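Local coordinates for protein trichothecene 15-O-acetyltransferase TRI3 (Fusarium sporotrichioides, PDB 3FP0) that transfers an acetyl group to the 15-hydroxyl of trichothecene intermediates during the biosynthesis of fungal mycotoxins such as T-2 toxin, at residues Y51-A56 / I465-N470; P277-H282 / T488-Y493; P434-D439 / I478-W483. All blocks are in the same frame, centred on the assembly; numbering follows the deposited sequence.

Interaction 1 of 3, residues Y51-A56 / I465-N470; sequences YDLYIA and IDFVVN. With FP0 ((3alpha)-15-hydroxy-12,13-epoxytrichothec-9-en-3-yl acetate), chain C.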
loop_
_atom_site.group_PDB
_atom_site.type_symbol
_atom_site.label_atom_id
_atom_site.label_comp_id
_atom_site.label_asym_id
_atom_site.label_seq_id
_atom_site.Cartn_x
_atom_site.Cartn_y
_atom_site.Cartn_z
ATOM N N TYR A 51 2.220 -2.391 -9.466
ATOM C CA TYR A 51 1.763 -2.289 -8.082
ATOM C C TYR A 51 2.656 -2.961 -7.001
ATOM O O TYR A 51 2.261 -2.974 -5.825
ATOM C CB TYR A 51 0.302 -2.797 -7.986
ATOM C CG TYR A 51 -0.695 -1.993 -8.846
ATOM C CD1 TYR A 51 -0.527 -0.599 -9.038
ATOM C CD2 TYR A 51 -1.807 -2.614 -9.423
ATOM C CE1 TYR A 51 -1.447 0.155 -9.846
ATOM C CE2 TYR A 51 -2.731 -1.886 -10.206
ATOM C CZ TYR A 51 -2.560 -0.516 -10.397
ATOM O OH TYR A 51 -3.464 0.185 -11.145
ATOM N N ASP A 52 3.870 -3.405 -7.339
ATOM C CA ASP A 52 4.806 -3.901 -6.319
ATOM C C ASP A 52 4.952 -2.815 -5.249
ATOM O O ASP A 52 4.957 -1.589 -5.560
ATOM C CB ASP A 52 6.219 -4.180 -6.904
ATOM C CG ASP A 52 6.414 -5.611 -7.411
ATOM O OD1 ASP A 52 5.420 -6.366 -7.650
ATOM O OD2 ASP A 52 7.605 -5.992 -7.553
ATOM N N LEU A 53 5.053 -3.248 -3.991
ATOM C CA LEU A 53 5.172 -2.314 -2.863
ATOM C C LEU A 53 6.636 -2.156 -2.532
ATOM O O LEU A 53 7.359 -3.162 -2.453
ATOM C CB LEU A 53 4.412 -2.852 -1.623
ATOM C CG LEU A 53 2.950 -3.176 -1.872
ATOM C CD1 LEU A 53 2.253 -3.869 -0.665
ATOM C CD2 LEU A 53 2.241 -1.856 -2.212
ATOM N N TYR A 54 7.062 -0.908 -2.346
ATOM C CA TYR A 54 8.380 -0.609 -1.811
ATOM C C TYR A 54 8.211 0.283 -0.574
ATOM O O TYR A 54 7.543 1.330 -0.640
ATOM C CB TYR A 54 9.229 0.117 -2.845
ATOM C CG TYR A 54 9.727 -0.746 -3.963
ATOM C CD1 TYR A 54 11.001 -1.349 -3.888
ATOM C CD2 TYR A 54 8.937 -0.966 -5.100
ATOM C CE1 TYR A 54 11.495 -2.114 -4.966
ATOM C CE2 TYR A 54 9.399 -1.719 -6.164
ATOM C CZ TYR A 54 10.673 -2.296 -6.094
ATOM O OH TYR A 54 11.163 -3.026 -7.146
ATOM N N ILE A 55 8.750 -0.155 0.563
ATOM C CA ILE A 55 8.778 0.685 1.769
ATOM C C ILE A 55 10.222 1.038 2.132
ATOM O O ILE A 55 11.058 0.163 2.387
ATOM C CB ILE A 55 8.039 0.070 2.985
ATOM C CG1 ILE A 55 6.618 -0.423 2.581
ATOM C CG2 ILE A 55 8.063 1.091 4.133
ATOM C CD1 ILE A 55 5.816 -1.134 3.719
ATOM N N ALA A 56 10.500 2.335 2.103
ATOM C CA ALA A 56 11.855 2.869 2.289
ATOM C C ALA A 56 11.854 3.444 3.686
ATOM O O ALA A 56 11.042 4.306 3.981
ATOM C CB ALA A 56 12.164 3.923 1.245
ATOM N N ILE A 465 9.702 7.206 6.750
ATOM C CA ILE A 465 9.003 6.116 6.074
ATOM C C ILE A 465 8.371 6.651 4.796
ATOM O O ILE A 465 7.633 7.619 4.833
ATOM C CB ILE A 465 7.895 5.504 6.937
ATOM C CG1 ILE A 465 8.430 5.077 8.327
ATOM C CG2 ILE A 465 7.112 4.354 6.146
ATOM C CD1 ILE A 465 7.347 4.480 9.218
ATOM N N ASP A 466 8.675 6.009 3.680
ATOM C CA ASP A 466 8.096 6.371 2.370
ATOM C C ASP A 466 7.534 5.127 1.696
ATOM O O ASP A 466 8.280 4.183 1.446
ATOM C CB ASP A 466 9.155 7.014 1.457
ATOM C CG ASP A 466 9.602 8.365 1.969
ATOM O OD1 ASP A 466 8.776 9.306 1.911
ATOM O OD2 ASP A 466 10.759 8.470 2.468
ATOM N N PHE A 467 6.229 5.144 1.416
ATOM C CA PHE A 467 5.523 4.002 0.841
ATOM C C PHE A 467 5.367 4.222 -0.647
ATOM O O PHE A 467 4.570 5.027 -1.089
ATOM C CB PHE A 467 4.181 3.825 1.522
ATOM C CG PHE A 467 3.526 2.504 1.259
ATOM C CD1 PHE A 467 3.605 1.475 2.211
ATOM C CD2 PHE A 467 2.767 2.299 0.098
ATOM C CE1 PHE A 467 2.997 0.252 1.971
ATOM C CE2 PHE A 467 2.116 1.062 -0.118
ATOM C CZ PHE A 467 2.253 0.053 0.806
ATOM N N VAL A 468 6.153 3.498 -1.412
ATOM C CA VAL A 468 6.232 3.729 -2.862
ATOM C C VAL A 468 5.720 2.507 -3.641
ATOM O O VAL A 468 6.111 1.386 -3.338
ATOM C CB VAL A 468 7.680 4.131 -3.226
ATOM C CG1 VAL A 468 7.894 4.256 -4.743
ATOM C CG2 VAL A 468 8.047 5.426 -2.475
ATOM N N VAL A 469 4.865 2.732 -4.651
ATOM C CA VAL A 469 4.231 1.645 -5.434
ATOM C C VAL A 469 4.602 1.806 -6.910
ATOM O O VAL A 469 4.677 2.939 -7.409
ATOM C CB VAL A 469 2.697 1.631 -5.216
ATOM C CG1 VAL A 469 1.969 0.522 -5.998
ATOM C CG2 VAL A 469 2.387 1.527 -3.706
ATOM N N ASN A 470 4.844 0.692 -7.596
ATOM C CA ASN A 470 5.180 0.781 -9.035
ATOM C C ASN A 470 3.969 1.207 -9.847
ATOM O O ASN A 470 2.932 0.574 -9.736
ATOM C CB ASN A 470 5.651 -0.556 -9.535
ATOM C CG ASN A 470 7.089 -0.814 -9.200
ATOM O OD1 ASN A 470 7.863 0.097 -8.771
ATOM N ND2 ASN A 470 7.481 -2.059 -9.390
HETATM C C2 FP0 C . -6.865 -1.036 -7.114
HETATM C C6 FP0 C . -4.961 0.001 -5.113
HETATM C C5 FP0 C . -5.949 -1.192 -4.856
HETATM C C4 FP0 C . -7.402 -0.715 -4.718
HETATM C C3 FP0 C . -8.013 -0.698 -6.148
HETATM C C11 FP0 C . -5.442 0.863 -6.307
HETATM C C10 FP0 C . -4.308 1.756 -6.853
HETATM C C9 FP0 C . -2.990 1.563 -6.558
HETATM C C8 FP0 C . -2.511 0.517 -5.582
HETATM C C12 FP0 C . -6.120 -1.971 -6.178
HETATM C C13 FP0 C . -5.101 -2.935 -6.709
HETATM O O4 FP0 C . -10.270 0.337 -5.050
HETATM C C17 FP0 C . -9.723 1.055 -5.882
HETATM C C18 FP0 C . -10.133 2.443 -6.301
HETATM O O3 FP0 C . -8.570 0.555 -6.530
HETATM O O2 FP0 C . -6.401 -3.368 -6.211
HETATM O O1 FP0 C . -6.025 0.105 -7.401
HETATM C C14 FP0 C . -5.603 -2.040 -3.610
HETATM C C7 FP0 C . -3.566 -0.570 -5.451
HETATM C C15 FP0 C . -4.976 0.920 -3.887
HETATM O O12 FP0 C . -4.049 0.544 -2.852
HETATM C C16 FP0 C . -1.932 2.417 -7.187
HETATM O O HOH W 1 12.195 6.975 3.969
#

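Interaction 2 of 3, residues P277-H282 / T488-Y493; sequences PRCVIH and TLNIIY. With GLC (alpha-D-glucopyranose), chain B; Z9N (alpha-D-fructofuranose), chain D.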
loop_
_atom_site.group_PDB
_atom_site.type_symbol
_atom_site.label_atom_id
_atom_site.label_comp_id
_atom_site.label_asym_id
_atom_site.label_seq_id
_atom_site.Cartn_x
_atom_site.Cartn_y
_atom_site.Cartn_z
ATOM N N PRO A 277 8.334 3.379 -13.829
ATOM C CA PRO A 277 7.612 3.828 -12.613
ATOM C C PRO A 277 8.431 4.872 -11.880
ATOM O O PRO A 277 9.655 4.724 -11.745
ATOM C CB PRO A 277 7.498 2.543 -11.762
ATOM C CG PRO A 277 8.679 1.697 -12.243
ATOM C CD PRO A 277 8.825 1.982 -13.694
ATOM N N ARG A 278 7.768 5.945 -11.463
ATOM C CA ARG A 278 8.430 7.048 -10.807
ATOM C C ARG A 278 7.571 7.535 -9.645
ATOM O O ARG A 278 6.391 7.242 -9.574
ATOM C CB ARG A 278 8.673 8.225 -11.776
ATOM C CG ARG A 278 9.566 7.955 -13.017
ATOM C CD ARG A 278 10.990 7.583 -12.624
ATOM N NE ARG A 278 11.831 7.354 -13.800
ATOM C CZ ARG A 278 13.100 6.947 -13.745
ATOM N NH1 ARG A 278 13.680 6.715 -12.565
ATOM N NH2 ARG A 278 13.793 6.763 -14.871
ATOM N N CYS A 279 8.151 8.367 -8.789
ATOM C CA CYS A 279 7.428 8.908 -7.649
ATOM C C CYS A 279 8.004 10.299 -7.309
ATOM O O CYS A 279 9.210 10.496 -7.361
ATOM C CB CYS A 279 7.531 7.946 -6.474
ATOM S SG CYS A 279 6.687 8.423 -4.952
ATOM N N VAL A 280 7.112 11.257 -7.041
ATOM C CA VAL A 280 7.457 12.577 -6.492
ATOM C C VAL A 280 6.855 12.629 -5.079
ATOM O O VAL A 280 5.742 12.165 -4.875
ATOM C CB VAL A 280 6.850 13.717 -7.357
ATOM C CG1 VAL A 280 7.345 15.108 -6.898
ATOM C CG2 VAL A 280 7.151 13.489 -8.834
ATOM N N ILE A 281 7.596 13.181 -4.125
ATOM C CA ILE A 281 7.210 13.130 -2.708
ATOM C C ILE A 281 7.241 14.556 -2.155
ATOM O O ILE A 281 8.140 15.378 -2.517
ATOM C CB ILE A 281 8.224 12.263 -1.898
ATOM C CG1 ILE A 281 8.310 10.816 -2.424
ATOM C CG2 ILE A 281 7.914 12.289 -0.358
ATOM C CD1 ILE A 281 9.561 10.072 -1.884
ATOM N N HIS A 282 6.278 14.865 -1.287
ATOM C CA HIS A 282 6.287 16.106 -0.532
ATOM C C HIS A 282 6.026 15.730 0.917
ATOM O O HIS A 282 4.932 15.271 1.301
ATOM C CB HIS A 282 5.240 17.133 -1.016
ATOM C CG HIS A 282 5.347 18.453 -0.324
ATOM N ND1 HIS A 282 5.834 19.579 -0.946
ATOM C CD2 HIS A 282 5.065 18.819 0.948
ATOM C CE1 HIS A 282 5.869 20.578 -0.079
ATOM N NE2 HIS A 282 5.422 20.137 1.081
ATOM N N THR A 488 2.896 13.015 4.872
ATOM C CA THR A 488 3.634 12.890 3.620
ATOM C C THR A 488 2.669 12.565 2.479
ATOM O O THR A 488 1.779 11.708 2.618
ATOM C CB THR A 488 4.771 11.833 3.701
ATOM O OG1 THR A 488 5.825 12.345 4.546
ATOM C CG2 THR A 488 5.339 11.491 2.282
ATOM N N LEU A 489 2.831 13.285 1.374
ATOM C CA LEU A 489 2.123 12.993 0.119
ATOM C C LEU A 489 3.120 12.542 -0.944
ATOM O O LEU A 489 4.170 13.139 -1.088
ATOM C CB LEU A 489 1.431 14.238 -0.436
ATOM C CG LEU A 489 0.148 14.771 0.171
ATOM C CD1 LEU A 489 0.479 15.337 1.585
ATOM C CD2 LEU A 489 -0.460 15.857 -0.702
ATOM N N ASN A 490 2.787 11.502 -1.694
ATOM C CA ASN A 490 3.553 11.217 -2.911
ATOM C C ASN A 490 2.622 10.943 -4.100
ATOM O O ASN A 490 1.403 10.675 -3.906
ATOM C CB ASN A 490 4.636 10.131 -2.661
ATOM C CG ASN A 490 4.059 8.731 -2.482
ATOM O OD1 ASN A 490 3.204 8.295 -3.265
ATOM N ND2 ASN A 490 4.568 7.990 -1.476
ATOM N N ILE A 491 3.151 11.127 -5.315
ATOM C CA ILE A 491 2.400 10.802 -6.511
ATOM C C ILE A 491 3.233 9.806 -7.305
ATOM O O ILE A 491 4.403 10.050 -7.595
ATOM C CB ILE A 491 2.059 12.022 -7.404
ATOM C CG1 ILE A 491 1.344 13.117 -6.607
ATOM C CG2 ILE A 491 1.255 11.577 -8.646
ATOM C CD1 ILE A 491 0.709 14.265 -7.456
ATOM N N ILE A 492 2.639 8.644 -7.586
ATOM C CA ILE A 492 3.227 7.682 -8.528
ATOM C C ILE A 492 2.703 7.903 -9.952
ATOM O O ILE A 492 1.560 8.282 -10.173
ATOM C CB ILE A 492 3.078 6.200 -8.049
ATOM C CG1 ILE A 492 1.603 5.713 -8.153
ATOM C CG2 ILE A 492 3.711 6.074 -6.622
ATOM C CD1 ILE A 492 1.342 4.243 -7.612
ATOM N N TYR A 493 3.575 7.698 -10.914
ATOM C CA TYR A 493 3.259 7.975 -12.315
ATOM C C TYR A 493 4.245 7.181 -13.113
ATOM O O TYR A 493 5.343 6.842 -12.611
ATOM C CB TYR A 493 3.333 9.505 -12.645
ATOM C CG TYR A 493 4.709 10.104 -12.681
ATOM C CD1 TYR A 493 5.381 10.313 -13.894
ATOM C CD2 TYR A 493 5.376 10.438 -11.484
ATOM C CE1 TYR A 493 6.687 10.874 -13.903
ATOM C CE2 TYR A 493 6.627 10.967 -11.483
ATOM C CZ TYR A 493 7.283 11.196 -12.691
ATOM O OH TYR A 493 8.562 11.716 -12.653
HETATM C C1 GLC B . 9.737 20.106 0.136
HETATM C C2 GLC B . 11.206 19.605 0.092
HETATM C C3 GLC B . 11.609 18.954 -1.237
HETATM C C4 GLC B . 10.394 18.249 -1.818
HETATM C C5 GLC B . 9.476 19.386 -2.236
HETATM C C6 GLC B . 8.278 18.878 -3.012
HETATM O O2 GLC B . 12.149 20.627 0.414
HETATM O O3 GLC B . 12.651 18.048 -0.979
HETATM O O4 GLC B . 10.725 17.351 -2.863
HETATM O O5 GLC B . 9.066 20.188 -1.132
HETATM O O6 GLC B . 8.567 19.195 -4.349
HETATM O O2 Z9N D . 9.681 21.419 0.685
HETATM C C1 Z9N D . 10.776 21.824 2.812
HETATM O O1 Z9N D . 11.315 20.581 3.236
HETATM C C2 Z9N D . 9.441 21.620 2.075
HETATM O O5 Z9N D . 8.662 22.800 2.113
HETATM C C3 Z9N D . 8.547 20.614 2.817
HETATM O O3 Z9N D . 9.288 19.637 3.528
HETATM C C4 Z9N D . 7.749 21.447 3.805
HETATM O O4 Z9N D . 6.378 21.171 3.717
HETATM C C5 Z9N D . 7.871 22.865 3.290
HETATM C C6 Z9N D . 8.400 23.833 4.350
HETATM O O6 Z9N D . 9.180 24.863 3.757
#

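Interaction 3 of 3, residues P434-D439 / I478-W483; sequences PLFISD and IRLDSW. With FP0 ((3alpha)-15-hydroxy-12,13-epoxytrichothec-9-en-3-yl acetate), chain C.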
loop_
_atom_site.group_PDB
_atom_site.type_symbol
_atom_site.label_atom_id
_atom_site.label_comp_id
_atom_site.label_asym_id
_atom_site.label_seq_id
_atom_site.Cartn_x
_atom_site.Cartn_y
_atom_site.Cartn_z
ATOM N N PRO A 434 -7.053 11.467 -11.649
ATOM C CA PRO A 434 -6.161 11.041 -10.559
ATOM C C PRO A 434 -6.897 10.248 -9.487
ATOM O O PRO A 434 -8.086 10.502 -9.238
ATOM C CB PRO A 434 -5.674 12.375 -9.982
ATOM C CG PRO A 434 -5.688 13.295 -11.207
ATOM C CD PRO A 434 -7.034 12.941 -11.780
ATOM N N LEU A 435 -6.178 9.335 -8.846
ATOM C CA LEU A 435 -6.767 8.457 -7.827
ATOM C C LEU A 435 -6.143 8.813 -6.488
ATOM O O LEU A 435 -4.919 9.077 -6.423
ATOM C CB LEU A 435 -6.512 6.984 -8.176
ATOM C CG LEU A 435 -6.879 5.954 -7.087
ATOM C CD1 LEU A 435 -8.375 6.017 -6.747
ATOM C CD2 LEU A 435 -6.492 4.542 -7.493
ATOM N N PHE A 436 -6.967 8.879 -5.440
ATOM C CA PHE A 436 -6.476 9.131 -4.087
ATOM C C PHE A 436 -6.410 7.862 -3.234
ATOM O O PHE A 436 -7.327 7.045 -3.243
ATOM C CB PHE A 436 -7.311 10.236 -3.373
ATOM C CG PHE A 436 -6.851 10.551 -1.956
ATOM C CD1 PHE A 436 -5.553 11.001 -1.703
ATOM C CD2 PHE A 436 -7.738 10.425 -0.872
ATOM C CE1 PHE A 436 -5.113 11.282 -0.399
ATOM C CE2 PHE A 436 -7.304 10.725 0.428
ATOM C CZ PHE A 436 -5.978 11.148 0.665
ATOM N N ILE A 437 -5.323 7.724 -2.484
ATOM C CA ILE A 437 -5.121 6.584 -1.591
ATOM C C ILE A 437 -4.792 7.106 -0.182
ATOM O O ILE A 437 -3.779 7.791 0.017
ATOM C CB ILE A 437 -3.984 5.615 -2.092
ATOM C CG1 ILE A 437 -4.200 5.236 -3.565
ATOM C CG2 ILE A 437 -3.905 4.348 -1.187
ATOM C CD1 ILE A 437 -2.981 4.779 -4.313
ATOM N N SER A 438 -5.634 6.754 0.790
ATOM C CA SER A 438 -5.455 7.224 2.149
ATOM C C SER A 438 -5.013 6.149 3.155
ATOM O O SER A 438 -5.779 5.235 3.473
ATOM C CB SER A 438 -6.730 7.901 2.644
ATOM O OG SER A 438 -6.436 8.527 3.874
ATOM N N ASP A 439 -3.793 6.287 3.678
ATOM C CA ASP A 439 -3.154 5.224 4.509
ATOM C C ASP A 439 -3.102 5.455 6.037
ATOM O O ASP A 439 -2.923 4.505 6.808
ATOM C CB ASP A 439 -1.745 4.910 3.976
ATOM C CG ASP A 439 -1.773 4.050 2.687
ATOM O OD1 ASP A 439 -2.881 3.605 2.274
ATOM O OD2 ASP A 439 -0.700 3.822 2.077
ATOM N N ILE A 478 -2.256 9.344 -5.849
ATOM C CA ILE A 478 -1.772 10.187 -4.777
ATOM C C ILE A 478 -2.010 9.478 -3.457
ATOM O O ILE A 478 -3.135 9.067 -3.169
ATOM C CB ILE A 478 -2.449 11.608 -4.768
ATOM C CG1 ILE A 478 -2.268 12.338 -6.105
ATOM C CG2 ILE A 478 -1.888 12.458 -3.618
ATOM C CD1 ILE A 478 -3.404 12.191 -7.030
ATOM N N ARG A 479 -0.936 9.333 -2.672
ATOM C CA ARG A 479 -0.988 8.595 -1.426
ATOM C C ARG A 479 -0.591 9.476 -0.259
ATOM O O ARG A 479 0.465 10.118 -0.273
ATOM C CB ARG A 479 -0.053 7.399 -1.518
ATOM C CG ARG A 479 -0.205 6.369 -0.456
ATOM C CD ARG A 479 0.623 5.160 -0.921
ATOM N NE ARG A 479 0.038 3.989 -0.335
ATOM C CZ ARG A 479 -0.513 2.967 -0.976
ATOM N NH1 ARG A 479 -0.998 2.026 -0.228
ATOM N NH2 ARG A 479 -0.556 2.854 -2.309
ATOM N N LEU A 480 -1.422 9.466 0.760
ATOM C CA LEU A 480 -1.167 10.219 1.983
ATOM C C LEU A 480 -0.922 9.316 3.173
ATOM O O LEU A 480 -1.708 8.413 3.419
ATOM C CB LEU A 480 -2.395 11.110 2.301
ATOM C CG LEU A 480 -2.349 11.935 3.612
ATOM C CD1 LEU A 480 -1.396 13.073 3.469
ATOM C CD2 LEU A 480 -3.757 12.438 4.014
ATOM N N ASP A 481 0.120 9.589 3.946
ATOM C CA ASP A 481 0.246 9.000 5.288
ATOM C C ASP A 481 0.914 9.992 6.246
ATOM O O ASP A 481 1.074 11.189 5.919
ATOM C CB ASP A 481 0.963 7.615 5.252
ATOM C CG ASP A 481 2.431 7.704 4.790
ATOM O OD1 ASP A 481 3.022 8.802 4.723
ATOM O OD2 ASP A 481 3.038 6.641 4.557
ATOM N N SER A 482 1.324 9.490 7.400
ATOM C CA SER A 482 1.882 10.314 8.457
ATOM C C SER A 482 2.904 9.528 9.275
ATOM O O SER A 482 2.706 8.331 9.540
ATOM C CB SER A 482 0.763 10.769 9.408
ATOM O OG SER A 482 1.279 11.642 10.417
ATOM N N TRP A 483 3.955 10.224 9.720
ATOM C CA TRP A 483 4.965 9.635 10.628
ATOM C C TRP A 483 5.512 10.747 11.491
ATOM O O TRP A 483 5.798 11.807 10.964
ATOM C CB TRP A 483 6.087 9.039 9.780
ATOM C CG TRP A 483 7.159 8.314 10.530
ATOM C CD1 TRP A 483 8.484 8.577 10.509
ATOM C CD2 TRP A 483 6.977 7.182 11.378
ATOM N NE1 TRP A 483 9.164 7.668 11.308
ATOM C CE2 TRP A 483 8.257 6.801 11.851
ATOM C CE3 TRP A 483 5.854 6.451 11.788
ATOM C CZ2 TRP A 483 8.451 5.702 12.711
ATOM C CZ3 TRP A 483 6.041 5.368 12.643
ATOM C CH2 TRP A 483 7.338 5.007 13.091
HETATM C C2 FP0 C . -6.865 -1.036 -7.114
HETATM C C6 FP0 C . -4.961 0.001 -5.113
HETATM C C5 FP0 C . -5.949 -1.192 -4.856
HETATM C C4 FP0 C . -7.402 -0.715 -4.718
HETATM C C3 FP0 C . -8.013 -0.698 -6.148
HETATM C C11 FP0 C . -5.442 0.863 -6.307
HETATM C C10 FP0 C . -4.308 1.756 -6.853
HETATM C C9 FP0 C . -2.990 1.563 -6.558
HETATM C C8 FP0 C . -2.511 0.517 -5.582
HETATM C C12 FP0 C . -6.120 -1.971 -6.178
HETATM C C13 FP0 C . -5.101 -2.935 -6.709
HETATM O O4 FP0 C . -10.270 0.337 -5.050
HETATM C C17 FP0 C . -9.723 1.055 -5.882
HETATM C C18 FP0 C . -10.133 2.443 -6.301
HETATM O O3 FP0 C . -8.570 0.555 -6.530
HETATM O O2 FP0 C . -6.401 -3.368 -6.211
HETATM O O1 FP0 C . -6.025 0.105 -7.401
HETATM C C14 FP0 C . -5.603 -2.040 -3.610
HETATM C C7 FP0 C . -3.566 -0.570 -5.451
HETATM C C15 FP0 C . -4.976 0.920 -3.887
HETATM O O12 FP0 C . -4.049 0.544 -2.852
HETATM C C16 FP0 C . -1.932 2.417 -7.187
#

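Interaction 1 of 3, residues Y51-A56 / I465-N470
Phe467 lies against Leu53 and Ile55 on one face of an antiparallel strand pair. Leu53 reaches the CE2 and CZ side of the ring mainly with CD2, which lies 3.6 Å from Phe467 CZ. Ile55 meets the CD1 and CE1 side with CG1 and CD1, and its CG1 is 3.6 Å from Phe467 CD1. The Phe467 ring has CG anti to the backbone N (chi1 -166°), and its end swings toward the partner strand, between these two aliphatic chains. Further along, Ile55 CG2 and Ile465 CG2 lie side by side.

Beside the Tyr54 ring, just past the end of strand 457-469, lies the Asn470 amide, its plane 47° from the ring. Tyr54 CE2 is 3.5 Å from Asn470 OD1, and ND2 lies in the ring plane at the edge. Asn470 OD1 accepts from Trp138 NE1, and ND2 donates to Ala49 O and Glu142, so the amide is held at both ends.

Paired backbone bonds join Tyr54 with Val468 and Ala56 with Asp466. Past the strand end, Tyr51 N still donates to Asn470 O. A water bridges Ala56 O and Asp466 OD2, while Asp466 OD1 forms a salt bridge with Lys283. Tyr51 has Val469 CG1 at its ring edge and the bound trichothecene over one face, with C8 4.1 Å above the plane. Tyr51 thus forms part of the wall of the trichothecene pocket.

Strands 53-61 and 457-469 are neighbours inside a six-stranded mixed sheet. Helix 191-204 packs on the Leu53 and Ile55 face, and helix 134-147 on the Tyr54 and Ala56 face.

Interaction 2 of 3, residues P277-H282 / T488-Y493
The Tyr493 ring carries Arg278 CB over one face, 3.3 Å above the plane and offset toward the rim. This is a CH-pi contact, with CB 3.7 Å from the Tyr493 ring centroid. Tyr493 CG sits between its backbone N and carbonyl carbon (chi1 72°), which swings the ring across to the partner strand. In one of its two conformers, Val280 CG2 approaches the same ring obliquely at CE2. The Arg278 guanidinium is turned 41° from the ring and leads away. It forms salt bridges to Asp495 through NE and to Glu143 through NH1.

The second flat group is the His282 imidazole. Fructose O4 lies at its edge, near the ring plane, and is hydrogen-bonded to His282 NE2 at 3.0 Å. Glucose C6 comes in obliquely. His282 ND1 is hydrogen-bonded to Gln508 OE1, so both ring nitrogens have partners. Glucose O4 makes a weak hydrogen bond to Ile281 O. The two sugars lie away from the trichothecene site.

Cys279 and Ile281 occupy the opposite face. Cys279 has two conformers; in one, SG lies near Asn490 CB. The Ile281 and Asn490 side chains lie side by side, with CG1 of Ile281 against CB of Asn490. Ile281 CG2 touches Thr488 CG2 at 3.8 Å. The Asn490 amide donates through ND2 to Phe467 O.

Six backbone hydrogen bonds join the antiparallel strands, two each for Arg278 with Tyr493, Val280 with Ile491, and His282 with Leu489. The pair forms one edge of a five-stranded mixed sheet. Strand 277-283 is outermost, and strand 486-494 has strand 477-483 as its other neighbour. Helix 500-516 lies on the Val280, His282 and Tyr493 face, and strand 457-469 touches the Cys279 and Ile281 face.

Interaction 3 of 3, residues P434-D439 / I478-W483
The parallel pairing of strands 431-441 and 477-483 lies inside a mixed sheet, beside the trichothecene pocket. Its main polar link is a salt bridge between Asp439 and Arg479. The arginine grips side-on, with NE and NH1 both donating to one oxygen. Arg479 NH1 is 2.9 Å from Asp439 OD2; the modelled 2.5 Å from NE to OD2 is unusually short, so its exact length is doubtful. That oxygen lies at the guanidinium edge, near its plane. It is met by NH1 on its syn lone pair and by NE on the syn side, 32° out of the carboxylate plane. The two flat groups are turned 60° against each other. Arg479 reaches the carboxylate with its chain extended from CG to NE. Asp439 OD2 also pairs with Arg195, so two arginines share one oxygen.

Ile437 places CG2 over the centre of the guanidinium, 3.7 Å above the plane. Its CD1 reaches the ligand methyl C16 at 3.9 Å, and Leu435 CD2 touches ligand C10 at 3.6 Å. These two side chains line the pocket on the face that carries Arg479.

On the reverse face the Phe436 ring meets Leu480 CB at its edge, 3.8 Å from CE1. Pro434 CB packs on Ile478 CD1. Four backbone bonds knit the strands: Ile478 N to Leu435 O, Ile437 N to Ile478 O, Leu480 N to Ile437 O, and Asp439 N to Leu480 O.

Helix 306-321 lies on the Phe436 and Leu480 face. Strand 457-469 touches Arg479 on the other, through Phe467 and Val469. Strand 486-494 flanks strand 477-483 within the sheet.

Interactions 2 and 3 belong to one five-stranded sheet, where strands 477-483 and 486-494 are neighbours; their centres are about 10 Å apart. Interaction 1 lies in the six-stranded sheet, its centre about 10 and 12 Å from those of interactions 2 and 3. The two sheets meet where strand 457-469 of one packs on strands 477-483 and 486-494 of the other. Segment 51-56 comes first in the chain, then 277-282, 434-439, 465-470, 478-483 and 488-493. Interaction 3 is nested inside the loop closed by interaction 2, and interaction 1 crosses both. Interactions 1 and 3 both touch the trichothecene, as does Ile492 of interaction 2, so each sheet contributes to its pocket.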